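Side-chain contact in vanadium-dependent haloperoxidase (Zobellia galactanivorans, PDB 4CIT), which probably oxidises iodide with hydrogen peroxide, as a vanadate-dependent iodoperoxidase of a marine bacterium: residues K297-K302 with E381-N386. Numbering follows the deposited sequence.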
ATOM      1  N   LYS A 297      -2.497 -10.846  -3.499  1.00  9.41           N
ATOM      2  CA  LYS A 297      -3.437 -11.589  -4.322  1.00 10.77           C
ATOM      3  C   LYS A 297      -2.832 -12.838  -4.967  1.00 10.86           C
ATOM      4  O   LYS A 297      -3.418 -13.944  -4.946  1.00 10.82           O
ATOM      5  CB  LYS A 297      -4.005 -10.639  -5.393  1.00 11.73           C
ATOM      6  CG  LYS A 297      -4.888 -11.395  -6.421  1.00 14.09           C
ATOM      7  CD  LYS A 297      -5.539 -10.541  -7.550  1.00 19.56           C
ATOM      8  CE  LYS A 297      -4.566  -9.654  -8.354  1.00 23.58           C
ATOM      9  NZ  LYS A 297      -5.255  -8.836  -9.439  1.00 23.11           N
ATOM     10  N   ILE A 298      -1.646 -12.677  -5.566  1.00  9.42           N
ATOM     11  CA  ILE A 298      -0.915 -13.768  -6.163  1.00 10.46           C
ATOM     12  C   ILE A 298      -0.720 -14.921  -5.198  1.00  9.81           C
ATOM     13  O   ILE A 298      -0.996 -16.117  -5.545  1.00 10.84           O
ATOM     14  CB  ILE A 298       0.435 -13.304  -6.765  1.00 11.18           C
ATOM     15  CG1 ILE A 298       0.161 -12.472  -7.988  1.00 14.88           C
ATOM     16  CG2 ILE A 298       1.236 -14.508  -7.185  1.00 10.97           C
ATOM     17  CD1 ILE A 298       1.350 -11.664  -8.500  1.00 15.49           C
ATOM     18  N   ALA A 299      -0.354 -14.588  -3.963  1.00  9.63           N
ATOM     19  CA  ALA A 299      -0.087 -15.564  -2.918  1.00  9.25           C
ATOM     20  C   ALA A 299      -1.384 -16.227  -2.469  1.00  9.80           C
ATOM     21  O   ALA A 299      -1.440 -17.426  -2.253  1.00 10.75           O
ATOM     22  CB  ALA A 299       0.578 -14.916  -1.719  1.00  8.83           C
ATOM     23  N   ALA A 300      -2.418 -15.441  -2.269  1.00  9.87           N
ATOM     24  CA  ALA A 300      -3.673 -16.011  -1.897  1.00 10.66           C
ATOM     25  C   ALA A 300      -4.265 -16.932  -2.969  1.00 11.13           C
ATOM     26  O   ALA A 300      -4.845 -17.955  -2.636  1.00 11.83           O
ATOM     27  CB  ALA A 300      -4.674 -14.946  -1.559  1.00 10.44           C
ATOM     28  N   ARG A 301      -4.157 -16.570  -4.259  1.00 11.62           N
ATOM     29  CA  ARG A 301      -4.685 -17.407  -5.330  1.00 12.61           C
ATOM     30  C   ARG A 301      -3.836 -18.679  -5.464  1.00 14.84           C
ATOM     31  O   ARG A 301      -4.388 -19.821  -5.579  1.00 14.23           O
ATOM     32  CB  ARG A 301      -4.773 -16.643  -6.642  1.00 15.02           C
ATOM     33  CG  ARG A 301      -5.748 -15.479  -6.615  1.00 18.19           C
ATOM     34  CD  ARG A 301      -7.251 -15.879  -6.550  1.00 19.35           C
ATOM     35  NE  ARG A 301      -7.586 -16.446  -5.254  1.00 20.54           N
ATOM     36  CZ  ARG A 301      -7.673 -15.692  -4.137  1.00 18.57           C
ATOM     37  NH1 ARG A 301      -7.544 -14.285  -4.163  1.00 15.85           N
ATOM     38  NH2 ARG A 301      -7.902 -16.320  -3.021  1.00 18.59           N
ATOM     39  N   LYS A 302      -2.503 -18.539  -5.361  1.00 13.61           N
ATOM     40  CA  LYS A 302      -1.526 -19.676  -5.518  1.00 16.72           C
ATOM     41  C   LYS A 302      -1.711 -20.765  -4.430  1.00 17.04           C
ATOM     42  O   LYS A 302      -1.495 -21.928  -4.698  1.00 17.10           O
ATOM     43  CB  LYS A 302      -0.068 -19.173  -5.504  1.00 20.36           C
ATOM     44  CG  LYS A 302       0.996 -20.220  -5.813  1.00 31.40           C
ATOM     45  CD  LYS A 302       2.422 -19.615  -5.952  1.00 32.24           C
ATOM     46  CE  LYS A 302       3.488 -20.708  -6.115  1.00 38.49           C
ATOM     47  NZ  LYS A 302       4.246 -21.045  -4.838  1.00 42.60           N
ATOM     48  N   GLU A 381       4.575 -13.770   7.394  1.00 10.16           N
ATOM     49  CA  GLU A 381       3.890 -14.290   8.553  1.00 11.91           C
ATOM     50  C   GLU A 381       2.632 -15.047   8.127  1.00 12.63           C
ATOM     51  O   GLU A 381       2.379 -16.121   8.672  1.00 14.75           O
ATOM     52  CB  GLU A 381       3.471 -13.213   9.519  1.00 14.78           C
ATOM     53  CG  GLU A 381       2.859 -13.731  10.849  1.00 20.07           C
ATOM     54  CD  GLU A 381       1.358 -14.083  10.828  1.00 29.00           C
ATOM     55  OE1 GLU A 381       0.529 -13.313  10.270  1.00 23.65           O
ATOM     56  OE2 GLU A 381       0.995 -15.191  11.387  1.00 38.61           O
ATOM     57  N   VAL A 382       1.909 -14.556   7.146  1.00 10.06           N
ATOM     58  CA  VAL A 382       0.661 -15.252   6.705  1.00 10.12           C
ATOM     59  C   VAL A 382       0.893 -16.478   5.868  1.00 10.53           C
ATOM     60  O   VAL A 382       0.257 -17.555   6.149  1.00 10.83           O
ATOM     61  CB  VAL A 382      -0.290 -14.253   5.978  1.00 10.64           C
ATOM     62  CG1 VAL A 382      -1.475 -14.926   5.276  1.00 10.91           C
ATOM     63  CG2 VAL A 382      -0.702 -13.194   6.901  1.00 11.68           C
ATOM     64  N   PHE A 383       1.775 -16.403   4.868  1.00 10.21           N
ATOM     65  CA  PHE A 383       1.946 -17.400   3.838  1.00 10.80           C
ATOM     66  C   PHE A 383       3.264 -18.179   3.923  1.00 11.81           C
ATOM     67  O   PHE A 383       3.419 -19.211   3.279  1.00 13.49           O
ATOM     68  CB  PHE A 383       1.849 -16.797   2.462  1.00 10.84           C
ATOM     69  CG  PHE A 383       0.513 -16.246   2.126  1.00 11.07           C
ATOM     70  CD1 PHE A 383      -0.562 -17.116   1.946  1.00 12.03           C
ATOM     71  CD2 PHE A 383       0.329 -14.890   1.965  1.00 11.44           C
ATOM     72  CE1 PHE A 383      -1.825 -16.624   1.544  1.00 12.59           C
ATOM     73  CE2 PHE A 383      -0.962 -14.393   1.659  1.00 11.18           C
ATOM     74  CZ  PHE A 383      -1.992 -15.284   1.407  1.00 10.95           C
ATOM     75  N   GLY A 384       4.182 -17.679   4.728  1.00 11.63           N
ATOM     76  CA  GLY A 384       5.438 -18.399   5.056  1.00 12.43           C
ATOM     77  C   GLY A 384       6.626 -17.774   4.317  1.00 11.88           C
ATOM     78  O   GLY A 384       6.466 -16.905   3.434  1.00 11.51           O
ATOM     79  N   ASP A 385       7.819 -18.137   4.799  1.00 11.27           N
ATOM     80  CA  ASP A 385       9.109 -17.784   4.171  1.00 13.36           C
ATOM     81  C   ASP A 385       9.351 -18.697   3.076  1.00 12.75           C
ATOM     82  O   ASP A 385       8.709 -19.719   2.955  1.00 15.69           O
ATOM     83  CB  ASP A 385      10.278 -17.779   5.200  1.00 14.40           C
ATOM     84  CG  ASP A 385      11.534 -16.944   4.714  1.00 18.77           C
ATOM     85  OD1 ASP A 385      11.464 -16.152   3.728  1.00 16.88           O
ATOM     86  OD2 ASP A 385      12.594 -17.120   5.376  1.00 20.52           O
ATOM     87  N   ASN A 386      10.265 -18.308   2.188  1.00 14.45           N
ATOM     88  CA  ASN A 386      10.558 -19.117   1.027  1.00 15.95           C
ATOM     89  C   ASN A 386       9.338 -19.384   0.147  1.00 14.16           C
ATOM     90  O   ASN A 386       9.173 -20.450  -0.437  1.00 13.74           O
ATOM     91  CB  ASN A 386      11.333 -20.413   1.410  1.00 18.63           C
ATOM     92  CG  ASN A 386      12.735 -20.123   1.871  1.00 22.41           C
ATOM     93  OD1 ASN A 386      13.307 -19.057   1.590  1.00 23.53           O
ATOM     94  ND2 ASN A 386      13.303 -21.051   2.638  1.00 24.81           N
TER
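Phe-383 lays its ring against the backbone and methyl groups of Ala-299 and Ala-300. No hydrogen bond or salt bridge joins the two segments, and the contact is small and apolar.

The main interaction is CH-pi. Ala-299 CB sits over one face of the Phe-383 ring, 3.8 Å from its centroid and 18° off the ring normal. The methyl is offset toward the rim and lies 3.7 Å from CD2 of Phe-383. Val-382 CG1 covers the opposite face, over the ring centre, so the ring is sandwiched between two aliphatic groups, one on each face.

The rest is van der Waals contact at the far end of the ring. Phe-383 CZ comes 4.0 Å from Ala-300 CB and 3.7 Å from Ala-300 N, which it meets obliquely. The ring reaches the helix because CG of Phe-383 lies beside the backbone N (chi1 -65°), anti to the carbonyl carbon. Ala-313 and Phe-407 also touch this side chain, from helices 307-335 and 407-420. With an alanine at Phe-383, the Ala-299 methyl is likely to lose its aromatic partner, and a gap to open between the two helix ends.

Polar groups near the contact are held by other parts of the chain. Arg-301 NH1 forms a salt bridge with Asp-42 OD2, and Lys-302 NZ donates a hydrogen bond to Ser-388 O.

Gly-384, just past the helix, has positive phi (105°). The arrangement is helix-to-helix packing in the mainly helical fold of a vanadium haloperoxidase. It joins the C-terminal ends of helices 288-302 and 367-383; the latter begins at Gly-367 and His-368 of the vanadate pocket.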